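Local coordinates for protein molybdopterin biosynthesis enzyme, MoaB (Thermus thermophilus, PDB 3MCH) that takes part in the biosynthesis of the molybdenum cofactor, probably by binding molybdopterin, at residues F2-L7 and L63-T68; G33-A38 and V145-L150; R27-G32 and S138-L143; I6-D11 and A38-V43; L87-V92 and G118-T123. All blocks are in the same frame, centred on the assembly; numbering follows the deposited sequence.

Contact 1 of 5, residues F2-L7 and L63-T68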
# COMPACT_ATOMS: atom_id res chain seq x y z
N PHE B 2 9.10 -20.35 -15.61
CA PHE B 2 9.81 -19.84 -14.45
C PHE B 2 9.92 -20.87 -13.32
O PHE B 2 8.95 -21.55 -13.00
CB PHE B 2 9.11 -18.59 -13.94
CG PHE B 2 8.93 -17.54 -15.00
CD1 PHE B 2 10.02 -16.80 -15.45
CD2 PHE B 2 7.68 -17.32 -15.58
CE1 PHE B 2 9.86 -15.86 -16.47
CE2 PHE B 2 7.52 -16.38 -16.60
CZ PHE B 2 8.61 -15.65 -17.04
N ARG B 3 11.10 -20.96 -12.72
CA ARG B 3 11.34 -21.89 -11.63
C ARG B 3 10.80 -21.31 -10.34
O ARG B 3 11.15 -20.20 -9.95
CB ARG B 3 12.84 -22.17 -11.51
CG ARG B 3 13.41 -22.81 -12.77
CD ARG B 3 14.92 -22.81 -12.76
NE ARG B 3 15.46 -23.61 -11.68
CZ ARG B 3 16.43 -23.21 -10.86
NH1 ARG B 3 16.96 -21.99 -11.01
NH2 ARG B 3 16.87 -24.01 -9.91
N VAL B 4 9.95 -22.09 -9.68
CA VAL B 4 9.30 -21.66 -8.45
C VAL B 4 9.68 -22.48 -7.23
O VAL B 4 9.83 -23.69 -7.30
CB VAL B 4 7.76 -21.75 -8.60
CG1 VAL B 4 7.05 -21.24 -7.35
CG2 VAL B 4 7.32 -20.98 -9.82
N GLY B 5 9.82 -21.79 -6.10
CA GLY B 5 10.11 -22.44 -4.85
C GLY B 5 8.94 -22.16 -3.92
O GLY B 5 8.46 -21.03 -3.87
N ILE B 6 8.46 -23.17 -3.22
CA ILE B 6 7.34 -23.00 -2.29
C ILE B 6 7.89 -23.21 -0.88
O ILE B 6 8.40 -24.28 -0.57
CB ILE B 6 6.20 -24.01 -2.59
CG1 ILE B 6 5.66 -23.78 -4.00
CG2 ILE B 6 5.07 -23.86 -1.56
CD1 ILE B 6 5.10 -22.37 -4.34
N LEU B 7 7.78 -22.18 -0.05
CA LEU B 7 8.28 -22.25 1.32
C LEU B 7 7.14 -22.16 2.33
O LEU B 7 6.51 -21.12 2.46
CB LEU B 7 9.27 -21.12 1.58
CG LEU B 7 9.89 -21.09 2.98
CD1 LEU B 7 10.68 -22.37 3.23
CD2 LEU B 7 10.80 -19.87 3.11
N LEU B 63 16.28 -19.13 -8.08
CA LEU B 63 14.87 -19.33 -8.42
C LEU B 63 14.28 -18.02 -8.93
O LEU B 63 14.73 -16.93 -8.56
CB LEU B 63 14.08 -19.82 -7.21
CG LEU B 63 14.52 -21.18 -6.64
CD1 LEU B 63 13.62 -21.54 -5.47
CD2 LEU B 63 14.44 -22.26 -7.72
N ASP B 64 13.28 -18.13 -9.79
CA ASP B 64 12.63 -16.97 -10.38
C ASP B 64 11.52 -16.44 -9.49
O ASP B 64 11.33 -15.23 -9.37
CB ASP B 64 12.06 -17.34 -11.75
CG ASP B 64 13.11 -17.89 -12.69
OD1 ASP B 64 14.19 -17.27 -12.78
OD2 ASP B 64 12.85 -18.93 -13.34
N LEU B 65 10.80 -17.36 -8.87
CA LEU B 65 9.70 -17.00 -7.99
C LEU B 65 9.74 -17.77 -6.69
O LEU B 65 9.96 -18.98 -6.69
CB LEU B 65 8.36 -17.30 -8.68
CG LEU B 65 7.09 -17.07 -7.86
CD1 LEU B 65 6.86 -15.57 -7.66
CD2 LEU B 65 5.89 -17.70 -8.56
N ILE B 66 9.54 -17.07 -5.58
CA ILE B 66 9.48 -17.74 -4.30
C ILE B 66 8.14 -17.40 -3.68
O ILE B 66 7.82 -16.23 -3.47
CB ILE B 66 10.59 -17.29 -3.33
CG1 ILE B 66 11.96 -17.70 -3.86
CG2 ILE B 66 10.34 -17.91 -1.94
CD1 ILE B 66 13.15 -17.03 -3.18
N LEU B 67 7.34 -18.43 -3.43
CA LEU B 67 6.05 -18.27 -2.81
C LEU B 67 6.12 -18.83 -1.40
O LEU B 67 6.20 -20.05 -1.22
CB LEU B 67 4.97 -19.01 -3.61
CG LEU B 67 4.75 -18.55 -5.05
CD1 LEU B 67 3.76 -19.48 -5.76
CD2 LEU B 67 4.23 -17.12 -5.06
N THR B 68 6.14 -17.95 -0.40
CA THR B 68 6.15 -18.42 0.98
C THR B 68 4.68 -18.44 1.34
O THR B 68 3.87 -17.76 0.71
CB THR B 68 6.88 -17.45 1.95
OG1 THR B 68 6.11 -16.26 2.12
CG2 THR B 68 8.27 -17.10 1.43
O HOH W 1 15.75 -19.63 -12.93

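Contact 2 of 5, residues G33-A38 and V145-L150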
# COMPACT_ATOMS: atom_id res chain seq x y z
N GLY B 33 0.34 -23.28 -16.08
CA GLY B 33 1.01 -22.03 -16.41
C GLY B 33 2.50 -22.20 -16.64
O GLY B 33 3.03 -23.30 -16.46
N PRO B 34 3.20 -21.13 -17.04
CA PRO B 34 4.64 -21.16 -17.29
C PRO B 34 5.42 -21.26 -16.00
O PRO B 34 6.31 -20.46 -15.72
CB PRO B 34 4.88 -19.84 -18.01
CG PRO B 34 3.92 -18.92 -17.33
CD PRO B 34 2.66 -19.78 -17.27
N PHE B 35 5.08 -22.28 -15.21
CA PHE B 35 5.71 -22.49 -13.92
C PHE B 35 6.15 -23.93 -13.72
O PHE B 35 5.48 -24.87 -14.15
CB PHE B 35 4.73 -22.15 -12.79
CG PHE B 35 4.14 -20.78 -12.89
CD1 PHE B 35 4.92 -19.65 -12.63
CD2 PHE B 35 2.81 -20.60 -13.27
CE1 PHE B 35 4.38 -18.37 -12.74
CE2 PHE B 35 2.27 -19.32 -13.39
CZ PHE B 35 3.05 -18.20 -13.12
N GLU B 36 7.29 -24.10 -13.06
CA GLU B 36 7.79 -25.42 -12.72
C GLU B 36 8.31 -25.31 -11.30
O GLU B 36 9.20 -24.50 -11.00
CB GLU B 36 8.88 -25.87 -13.71
CG GLU B 36 10.03 -24.92 -13.92
CD GLU B 36 10.93 -25.36 -15.06
OE1 GLU B 36 10.61 -26.37 -15.73
OE2 GLU B 36 11.97 -24.70 -15.30
N VAL B 37 7.72 -26.11 -10.41
CA VAL B 37 8.11 -26.09 -9.00
C VAL B 37 9.42 -26.85 -8.86
O VAL B 37 9.46 -28.08 -8.98
CB VAL B 37 7.02 -26.74 -8.12
CG1 VAL B 37 7.45 -26.75 -6.66
CG2 VAL B 37 5.71 -25.96 -8.27
N ALA B 38 10.48 -26.09 -8.61
CA ALA B 38 11.82 -26.63 -8.50
C ALA B 38 12.30 -26.81 -7.07
O ALA B 38 13.39 -27.32 -6.83
CB ALA B 38 12.79 -25.75 -9.26
N VAL B 145 -1.12 -11.60 -13.82
CA VAL B 145 0.01 -10.74 -14.14
C VAL B 145 1.34 -11.30 -13.67
O VAL B 145 2.37 -10.66 -13.81
CB VAL B 145 -0.18 -9.33 -13.51
CG1 VAL B 145 -1.47 -8.70 -14.01
CG2 VAL B 145 -0.20 -9.44 -11.99
N LEU B 146 1.31 -12.51 -13.12
CA LEU B 146 2.53 -13.13 -12.61
C LEU B 146 3.57 -13.42 -13.69
O LEU B 146 4.75 -13.13 -13.50
CB LEU B 146 2.17 -14.40 -11.83
CG LEU B 146 3.22 -14.95 -10.86
CD1 LEU B 146 3.75 -13.82 -9.98
CD2 LEU B 146 2.60 -16.03 -10.01
N PRO B 147 3.16 -14.01 -14.83
CA PRO B 147 4.17 -14.28 -15.86
C PRO B 147 4.84 -12.99 -16.35
O PRO B 147 6.06 -12.93 -16.50
CB PRO B 147 3.36 -14.96 -16.96
CG PRO B 147 2.30 -15.69 -16.18
CD PRO B 147 1.88 -14.65 -15.17
N HIS B 148 4.03 -11.96 -16.60
CA HIS B 148 4.58 -10.68 -17.07
C HIS B 148 5.55 -10.13 -16.04
O HIS B 148 6.64 -9.65 -16.38
CB HIS B 148 3.45 -9.66 -17.31
CG HIS B 148 3.93 -8.37 -17.91
ND1 HIS B 148 4.31 -8.26 -19.23
CD2 HIS B 148 4.11 -7.15 -17.36
CE1 HIS B 148 4.71 -7.02 -19.47
NE2 HIS B 148 4.60 -6.33 -18.35
N ALA B 149 5.15 -10.18 -14.78
CA ALA B 149 5.99 -9.70 -13.69
C ALA B 149 7.33 -10.42 -13.66
O ALA B 149 8.39 -9.80 -13.56
CB ALA B 149 5.27 -9.90 -12.36
N LEU B 150 7.28 -11.75 -13.74
CA LEU B 150 8.50 -12.55 -13.70
C LEU B 150 9.41 -12.30 -14.90
O LEU B 150 10.63 -12.31 -14.76
CB LEU B 150 8.14 -14.04 -13.60
CG LEU B 150 7.66 -14.45 -12.21
CD1 LEU B 150 6.92 -15.78 -12.26
CD2 LEU B 150 8.85 -14.52 -11.26

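Contact 3 of 5, residues R27-G32 and S138-L143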
# COMPACT_ATOMS: atom_id res chain seq x y z
N ARG B 27 0.46 -25.51 -5.73
CA ARG B 27 0.81 -26.21 -6.96
C ARG B 27 -0.36 -26.25 -7.95
O ARG B 27 -0.17 -26.10 -9.16
CB ARG B 27 1.24 -27.64 -6.65
CG ARG B 27 2.68 -27.80 -6.19
CD ARG B 27 2.98 -29.28 -5.96
NE ARG B 27 4.36 -29.54 -5.56
CZ ARG B 27 5.37 -29.74 -6.39
NH1 ARG B 27 5.18 -29.70 -7.71
NH2 ARG B 27 6.58 -29.99 -5.91
N GLU B 28 -1.56 -26.45 -7.43
CA GLU B 28 -2.76 -26.52 -8.27
C GLU B 28 -3.01 -25.22 -9.03
O GLU B 28 -3.36 -25.24 -10.21
CB GLU B 28 -3.98 -26.86 -7.42
CG GLU B 28 -3.81 -28.10 -6.57
CD GLU B 28 -5.06 -28.47 -5.80
OE1 GLU B 28 -5.66 -27.57 -5.15
OE2 GLU B 28 -5.45 -29.65 -5.83
N VAL B 29 -2.84 -24.09 -8.35
CA VAL B 29 -3.06 -22.80 -8.99
C VAL B 29 -2.09 -22.60 -10.15
O VAL B 29 -2.46 -22.09 -11.21
CB VAL B 29 -2.87 -21.64 -7.99
CG1 VAL B 29 -3.01 -20.30 -8.72
CG2 VAL B 29 -3.90 -21.75 -6.88
N LEU B 30 -0.84 -23.01 -9.94
CA LEU B 30 0.21 -22.85 -10.95
C LEU B 30 0.11 -23.83 -12.12
O LEU B 30 0.55 -23.52 -13.23
CB LEU B 30 1.57 -23.01 -10.28
CG LEU B 30 1.86 -22.04 -9.13
CD1 LEU B 30 3.18 -22.42 -8.46
CD2 LEU B 30 1.93 -20.61 -9.67
N ALA B 31 -0.47 -25.00 -11.86
CA ALA B 31 -0.63 -26.03 -12.87
C ALA B 31 -1.12 -25.49 -14.21
O ALA B 31 -2.12 -24.78 -14.28
CB ALA B 31 -1.58 -27.11 -12.37
N GLY B 32 -0.39 -25.83 -15.28
CA GLY B 32 -0.77 -25.37 -16.61
C GLY B 32 -0.08 -24.10 -17.05
O GLY B 32 0.07 -23.85 -18.24
N SER B 138 -5.31 -15.76 -2.76
CA SER B 138 -4.30 -14.73 -2.94
C SER B 138 -3.46 -14.99 -4.18
O SER B 138 -3.12 -14.06 -4.91
CB SER B 138 -3.39 -14.64 -1.71
OG SER B 138 -4.12 -14.24 -0.57
N LEU B 139 -3.12 -16.25 -4.43
CA LEU B 139 -2.30 -16.57 -5.59
C LEU B 139 -3.09 -16.43 -6.89
O LEU B 139 -2.56 -15.99 -7.91
CB LEU B 139 -1.70 -17.98 -5.46
CG LEU B 139 -0.72 -18.42 -6.55
CD1 LEU B 139 0.46 -17.45 -6.64
CD2 LEU B 139 -0.21 -19.82 -6.23
N GLU B 140 -4.37 -16.81 -6.86
CA GLU B 140 -5.19 -16.69 -8.06
C GLU B 140 -5.38 -15.22 -8.42
O GLU B 140 -5.54 -14.88 -9.59
CB GLU B 140 -6.56 -17.34 -7.84
CG GLU B 140 -6.48 -18.85 -7.64
CD GLU B 140 -7.84 -19.49 -7.48
OE1 GLU B 140 -8.66 -18.95 -6.70
OE2 GLU B 140 -8.10 -20.53 -8.12
N ALA B 141 -5.35 -14.35 -7.41
CA ALA B 141 -5.51 -12.92 -7.65
C ALA B 141 -4.32 -12.33 -8.40
O ALA B 141 -4.48 -11.40 -9.20
CB ALA B 141 -5.71 -12.19 -6.32
N VAL B 142 -3.13 -12.86 -8.14
CA VAL B 142 -1.93 -12.36 -8.81
C VAL B 142 -1.59 -13.11 -10.10
O VAL B 142 -0.91 -12.58 -10.97
CB VAL B 142 -0.69 -12.42 -7.88
CG1 VAL B 142 -0.93 -11.59 -6.62
CG2 VAL B 142 -0.38 -13.85 -7.51
N LEU B 143 -2.08 -14.34 -10.22
CA LEU B 143 -1.78 -15.18 -11.38
C LEU B 143 -1.84 -14.52 -12.76
O LEU B 143 -0.96 -14.72 -13.59
CB LEU B 143 -2.70 -16.42 -11.38
CG LEU B 143 -2.41 -17.48 -12.45
CD1 LEU B 143 -0.99 -18.00 -12.28
CD2 LEU B 143 -3.41 -18.62 -12.32

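Contact 4 of 5, residues I6-D11 and A38-V43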
# COMPACT_ATOMS: atom_id res chain seq x y z
N ILE B 6 8.46 -23.17 -3.22
CA ILE B 6 7.34 -23.00 -2.29
C ILE B 6 7.89 -23.21 -0.88
O ILE B 6 8.40 -24.28 -0.57
CB ILE B 6 6.20 -24.01 -2.59
CG1 ILE B 6 5.66 -23.78 -4.00
CG2 ILE B 6 5.07 -23.86 -1.56
CD1 ILE B 6 5.10 -22.37 -4.34
N LEU B 7 7.78 -22.18 -0.05
CA LEU B 7 8.28 -22.25 1.32
C LEU B 7 7.14 -22.16 2.33
O LEU B 7 6.51 -21.12 2.46
CB LEU B 7 9.27 -21.12 1.58
CG LEU B 7 9.89 -21.09 2.98
CD1 LEU B 7 10.68 -22.37 3.23
CD2 LEU B 7 10.80 -19.87 3.11
N THR B 8 6.89 -23.26 3.04
CA THR B 8 5.84 -23.28 4.04
C THR B 8 6.41 -22.91 5.41
O THR B 8 7.20 -23.66 5.99
CB THR B 8 5.16 -24.67 4.10
OG1 THR B 8 4.50 -24.91 2.85
CG2 THR B 8 4.13 -24.72 5.23
N VAL B 9 6.00 -21.75 5.90
CA VAL B 9 6.46 -21.23 7.18
C VAL B 9 5.56 -21.49 8.38
O VAL B 9 4.45 -20.94 8.46
CB VAL B 9 6.61 -19.68 7.12
CG1 VAL B 9 7.17 -19.16 8.43
CG2 VAL B 9 7.51 -19.29 5.95
N SER B 10 6.04 -22.32 9.30
CA SER B 10 5.30 -22.65 10.52
C SER B 10 6.18 -23.55 11.39
O SER B 10 7.04 -24.27 10.88
CB SER B 10 3.95 -23.25 10.15
OG SER B 10 3.32 -23.79 11.30
N ASP B 11 5.95 -23.52 12.70
CA ASP B 11 6.71 -24.35 13.62
C ASP B 11 5.94 -25.67 13.63
O ASP B 11 6.50 -26.73 13.90
CB ASP B 11 6.77 -23.76 15.04
CG ASP B 11 7.52 -22.45 15.10
OD1 ASP B 11 8.61 -22.35 14.49
OD2 ASP B 11 7.03 -21.52 15.77
N ALA B 38 10.48 -26.09 -8.61
CA ALA B 38 11.82 -26.63 -8.50
C ALA B 38 12.30 -26.81 -7.07
O ALA B 38 13.39 -27.32 -6.83
CB ALA B 38 12.79 -25.75 -9.26
N ALA B 39 11.50 -26.36 -6.11
CA ALA B 39 11.88 -26.50 -4.71
C ALA B 39 10.70 -26.38 -3.78
O ALA B 39 9.73 -25.67 -4.06
CB ALA B 39 12.92 -25.43 -4.35
N TYR B 40 10.78 -27.10 -2.66
CA TYR B 40 9.76 -27.08 -1.63
C TYR B 40 10.41 -27.41 -0.29
O TYR B 40 11.07 -28.44 -0.15
CB TYR B 40 8.65 -28.10 -1.92
CG TYR B 40 7.81 -28.42 -0.70
CD1 TYR B 40 7.10 -27.42 -0.04
CD2 TYR B 40 7.75 -29.72 -0.19
CE1 TYR B 40 6.36 -27.70 1.12
CE2 TYR B 40 7.01 -30.01 0.95
CZ TYR B 40 6.33 -28.99 1.60
OH TYR B 40 5.61 -29.27 2.75
N GLU B 41 10.22 -26.53 0.68
CA GLU B 41 10.78 -26.73 2.01
C GLU B 41 9.84 -26.22 3.09
O GLU B 41 8.98 -25.36 2.84
CB GLU B 41 12.14 -26.01 2.14
CG GLU B 41 13.34 -26.74 1.54
CD GLU B 41 14.65 -25.97 1.72
OE1 GLU B 41 14.93 -25.54 2.86
OE2 GLU B 41 15.41 -25.81 0.74
N LEU B 42 9.99 -26.77 4.29
CA LEU B 42 9.22 -26.36 5.46
C LEU B 42 10.25 -25.62 6.29
O LEU B 42 11.42 -26.02 6.33
CB LEU B 42 8.74 -27.57 6.25
CG LEU B 42 7.69 -28.50 5.64
CD1 LEU B 42 7.67 -29.81 6.42
CD2 LEU B 42 6.33 -27.83 5.68
N VAL B 43 9.84 -24.54 6.94
CA VAL B 43 10.77 -23.78 7.77
C VAL B 43 10.03 -23.31 9.01
O VAL B 43 8.84 -23.00 8.96
CB VAL B 43 11.35 -22.57 7.00
CG1 VAL B 43 10.27 -21.50 6.80
CG2 VAL B 43 12.54 -22.00 7.74

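Contact 5 of 5, residues L87-V92 and G118-T123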
# COMPACT_ATOMS: atom_id res chain seq x y z
N LEU B 87 15.13 -8.75 3.43
CA LEU B 87 15.93 -9.36 2.37
C LEU B 87 15.65 -8.79 0.98
O LEU B 87 16.36 -9.11 0.02
CB LEU B 87 15.69 -10.88 2.33
CG LEU B 87 16.11 -11.72 3.54
CD1 LEU B 87 15.64 -13.15 3.35
CD2 LEU B 87 17.63 -11.67 3.70
N LEU B 88 14.63 -7.96 0.86
CA LEU B 88 14.25 -7.38 -0.43
C LEU B 88 15.05 -6.15 -0.83
O LEU B 88 15.40 -5.32 0.01
CB LEU B 88 12.77 -7.00 -0.41
CG LEU B 88 11.80 -8.12 -0.05
CD1 LEU B 88 10.38 -7.55 -0.02
CD2 LEU B 88 11.92 -9.25 -1.06
N ASP B 89 15.33 -6.03 -2.13
CA ASP B 89 16.05 -4.87 -2.65
C ASP B 89 15.02 -3.78 -2.89
O ASP B 89 15.31 -2.58 -2.79
CB ASP B 89 16.76 -5.19 -3.96
CG ASP B 89 17.84 -6.24 -3.81
OD1 ASP B 89 18.49 -6.28 -2.74
OD2 ASP B 89 18.06 -7.00 -4.77
N ARG B 90 13.80 -4.20 -3.22
CA ARG B 90 12.69 -3.28 -3.46
C ARG B 90 11.38 -4.04 -3.36
O ARG B 90 11.34 -5.26 -3.53
CB ARG B 90 12.82 -2.63 -4.85
CG ARG B 90 12.81 -3.60 -6.02
CD ARG B 90 13.05 -2.85 -7.33
NE ARG B 90 13.08 -3.74 -8.50
CZ ARG B 90 14.05 -4.61 -8.76
NH1 ARG B 90 15.08 -4.73 -7.94
NH2 ARG B 90 13.99 -5.37 -9.85
N GLU B 91 10.30 -3.33 -3.06
CA GLU B 91 9.00 -3.98 -2.92
C GLU B 91 8.06 -3.72 -4.09
O GLU B 91 8.27 -2.81 -4.88
CB GLU B 91 8.33 -3.53 -1.62
CG GLU B 91 9.00 -4.11 -0.38
CD GLU B 91 8.32 -3.69 0.90
OE1 GLU B 91 7.07 -3.73 0.96
OE2 GLU B 91 9.04 -3.34 1.85
N VAL B 92 7.04 -4.57 -4.20
CA VAL B 92 6.04 -4.44 -5.26
C VAL B 92 4.70 -4.42 -4.52
O VAL B 92 3.96 -5.41 -4.51
CB VAL B 92 6.08 -5.63 -6.24
CG1 VAL B 92 5.11 -5.39 -7.39
CG2 VAL B 92 7.50 -5.81 -6.78
N GLY B 118 8.13 -8.51 -3.20
CA GLY B 118 9.27 -7.74 -3.62
C GLY B 118 10.27 -8.53 -4.42
O GLY B 118 10.06 -9.69 -4.75
N VAL B 119 11.38 -7.88 -4.74
CA VAL B 119 12.43 -8.50 -5.52
C VAL B 119 13.76 -8.49 -4.79
O VAL B 119 14.10 -7.52 -4.11
CB VAL B 119 12.62 -7.76 -6.87
CG1 VAL B 119 13.81 -8.34 -7.64
CG2 VAL B 119 11.34 -7.86 -7.70
N ARG B 120 14.49 -9.59 -4.90
CA ARG B 120 15.83 -9.70 -4.34
C ARG B 120 16.63 -10.25 -5.51
O ARG B 120 16.34 -11.35 -6.00
CB ARG B 120 15.90 -10.67 -3.15
CG ARG B 120 17.31 -10.72 -2.54
CD ARG B 120 17.48 -11.81 -1.50
NE ARG B 120 18.88 -11.99 -1.14
CZ ARG B 120 19.58 -11.16 -0.36
NH1 ARG B 120 19.00 -10.08 0.16
NH2 ARG B 120 20.86 -11.40 -0.11
N GLY B 121 17.62 -9.49 -5.98
CA GLY B 121 18.40 -9.94 -7.12
C GLY B 121 17.48 -10.08 -8.33
O GLY B 121 16.92 -9.09 -8.80
N ARG B 122 17.33 -11.30 -8.83
CA ARG B 122 16.45 -11.55 -9.96
C ARG B 122 15.38 -12.55 -9.56
O ARG B 122 14.97 -13.39 -10.36
CB ARG B 122 17.25 -12.08 -11.15
CG ARG B 122 17.95 -10.98 -11.96
CD ARG B 122 18.94 -11.57 -12.93
NE ARG B 122 20.11 -12.09 -12.23
CZ ARG B 122 20.71 -13.24 -12.52
NH1 ARG B 122 21.78 -13.62 -11.83
NH2 ARG B 122 20.24 -14.01 -13.49
N THR B 123 14.93 -12.44 -8.32
CA THR B 123 13.92 -13.33 -7.77
C THR B 123 12.74 -12.55 -7.20
O THR B 123 12.92 -11.63 -6.40
CB THR B 123 14.50 -14.22 -6.65
OG1 THR B 123 15.63 -14.94 -7.16
CG2 THR B 123 13.45 -15.21 -6.15
O HOH W 2 17.09 -6.56 -7.89
O HOH W 3 15.66 -7.99 -10.98

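Contact 1 of 5, residues F2-L7 and L63-T68
Val4 and Gly5 run beside Leu65 and Ile66 in a parallel pairing of strands 2-9 and 65-69, inside the mixed sheet of this alpha/beta fold. The tight part is the apolar face made by Val4, Ile6, Leu65 and Leu67. Ile6 has CG1 beside the backbone N (chi1 -62°), and its second torsion (chi2 -58°) turns CD1 across to Leu67, where it presses against Leu67 CB at 3.4 Å, closer than carbons usually sit. Val4 and Leu65 lie side by side, Val4 CG2 being 3.8 Å from Leu65 CD2. Ile26 of helix 21-30 and Leu150 of helix 146-154 cover this face. On the other face Gly5 has no side chain, and Leu63 CD1 rests 3.7 Å from Gly5 CA, where a beta carbon would clash.

The looser side is around Arg3, which is partly exposed. Leu63 CD2 lies over one face of its guanidinium, toward the rim, while Arg3 NH1 bonds to Glu61 O and to a water that donates weakly to Asp64 OD1. Asp64 OD2 receives Arg3 N at 2.8 Å on its anti side and forms a salt bridge with Lys156. An alanine at Asp64 would probably leave Arg3 N without its acceptor and Lys156 without this carboxylate. Arg3 O is gripped twice, by Asp64 N at 3.0 Å and by Leu65 N at 3.1 Å.

Contact 2 of 5, residues G33-A38 and V145-L150
Pro34 and Pro147 mark the nearest backbone approach, CA to CA 7.0 Å, while the axes of strand 35-38 and helix 146-150 stay 12.3 Å apart with their directions 70° from each other. Side chains have to bridge that distance, and they do it entirely with carbon. The two proline rings cross at about a right angle, Pro34 CG touching Pro147 CG at 3.8 Å. Pro34 is the centre of an inverse gamma turn, closed by Phe35 N on Gly33 O, and this bend at the entry to the strand places Pro34 CG over one face of the Phe35 ring, toward its rim.

Phe35 carries the rest. Its CG stands anti to the carbonyl carbon (chi1 -54°), which sends the ring out from the strand to the helix. This is helix-on-sheet packing at the border of an alpha/beta sandwich: strand 35-43 is the outermost strand of the sheet on this side within the chain, and the aromatic ring reaches from it to helix 146-154. Leu150 CD1 meets the ring at its edge, in plane, 3.7 Å from Phe35 CE1. Leu146 CD2 comes in obliquely, 3.8 Å from Phe35 CZ, and Pro147 CG lies 4.0 Å from Phe35 CZ. Within the same chain Val4, Leu30 and Leu143 also touch the Phe35 side chain. Elsewhere on this helix, His148 packs on Leu112 of the second subunit and Ala149 on Leu74 of that same neighbouring chain.

Contact 3 of 5, residues R27-G32 and S138-L143
Val29 and Leu139 form the centre of this contact, and the meeting is apolar. Val29 CB sits 3.7 Å from Leu139 CD2, and Val29 CG1, which is anti to its backbone N (chi1 176°), reaches Leu139 CG at 3.7 Å, so the leucine's branch point and one methyl both bear on the valine. The two side chains meet at a slant. Leu30 adds its own methyl from the neighbouring position: Leu30 CD2 is 4.1 Å from Leu139 CD2, the two side chains crossing nearly at a right angle. Further along, Leu143 CD2 lies 4.0 Å from Val29 CG1.

A second kind of contact uses the carbon part of a charged residue. Glu140 crosses the valine obliquely, its CG 3.9 Å from Val29 CG1, while the rest of this exposed side chain extends beyond the valine. A third sets a methyl against a backbone oxygen, Leu143 CD2 being 3.8 Å from Val29 O near the end of helix 21-30. An alanine in place of Leu139 would probably open a gap between the helices and leave Val29 and Leu30 without the methyl they share.

On the far side of helix 132-142, Ala141 O accepts from Thr107 OG1 of the second subunit. Leu139 also touches Leu128 and Leu30 touches Phe35, both in the sheet: this is two helices packed side by side over one face of a sheet, as in the three-layer alpha/beta/alpha sandwich.

Contact 4 of 5, residues I6-D11 and A38-V43
Val43 has chi1 at 71°, which places CG1 between its backbone N and carbonyl carbon and aims that methyl at the neighbouring strand; Leu7, its CG opposite the backbone N (chi1 -179°), brings CD1 to it, 3.7 Å from Val43 CG1. The strands are 2-9 and 35-43, parallel neighbours joined through helix 21-30 in a beta-alpha-beta unit. On the same face Val9 lies beside Val43 and points the same way, Val9 CG2 touching Val43 CG1 at 3.6 Å. Helix 47-60 covers these side chains, with Met49 on Val43 and Ile50 on Val9.

The opposite face is mixed in character. Leu42 CD2 packs 3.7 Å from Thr8 CB, the two side chains running side by side. Tyr40 turns the edge of its ring to the first strand, Tyr40 CD1 lying 3.4 Å from Ile6 O and Tyr40 CE1 3.8 Å from Thr8 OG1, which is in the ring plane. Both hydroxyls, Thr8 OG1 and Tyr40 OH, hydrogen-bond to Asp20 OD2, so one carboxylate oxygen ties the two strands on this side; Asn69 ND2 is a further partner of Thr8 OG1, and His23 stacks on the Tyr40 ring.

Backbone bonds go back and forth in the regular parallel pattern, from Ile6 N on Ala39 O onward. The last of them carries the pairing just past strand 2-9: Ser10 N donates to Val43 O at 2.9 Å.

Contact 5 of 5, residues L87-V92 and G118-T123
Gly118 lies hard against the other segment, its CA 3.8 Å from Glu91 CA. Leu88 CD1 also rests on Gly118 CA, and a beta carbon here would run into that methyl and into Arg90 O, so the close approach depends on glycine.

Val119 comes next. Its N donates to Arg90 O at 2.9 Å, and its O takes Asp89 N at 2.8 Å, with a weak bond from Arg90 N as well. Asp89 and Arg90 both face this one residue, a classic beta bulge in the antiparallel pairing of strands 90-91 and 117-120 at the border of the sheet. The Arg90 guanidinium lies flat over Val119, with Val119 CB 3.9 Å above its centre. From that position Arg90 NH2 also makes a weak hydrogen bond to Leu74 O of the second subunit.

Arg120 stretches out fully from CG to NE, and its NH1 meets Leu87 O at 2.8 Å, the oxygen lying in the guanidinium plane. Its NH2 forms a salt bridge with Asp59, so two fixed partners hold the group's rotation.

At Gly121 the chain turns with positive phi. Gly121 N points almost straight at Asp89 OD2, 2.8 Å away with an angle of 176° at the hydrogen, on the syn side of the carboxylate but 32° out of its plane. Gly121 O accepts from two waters; one of them binds Arg90 NH1 and the other, weakly, Arg90 NH2. Thr123 N then bonds back to Arg120 O at 2.9 Å, closing the hairpin into strand 123-128.

Contacts 1 and 4 share Ile6 and Leu7: strand 2-9 pairs on one side with 65-69 and on the other with 35-43, and the centres of the two contacts lie about 10 Å apart. Contact 2 joins the start of that second neighbour to a helix; Phe2 N meets Pro34 O at 2.8 Å between contacts 1 and 2. Contact 3 lies about 9 Å from contact 2, centre to centre, and Phe35 CE2 touches Leu143 CD1 at 3.7 Å. Contact 5, at the other border of the sheet, reaches contact 1 through Thr123 OG1 and Leu63 O, 2.6 Å apart. Contacts 2, 3 and 5 touch the second subunit; contacts 1 and 4 do not.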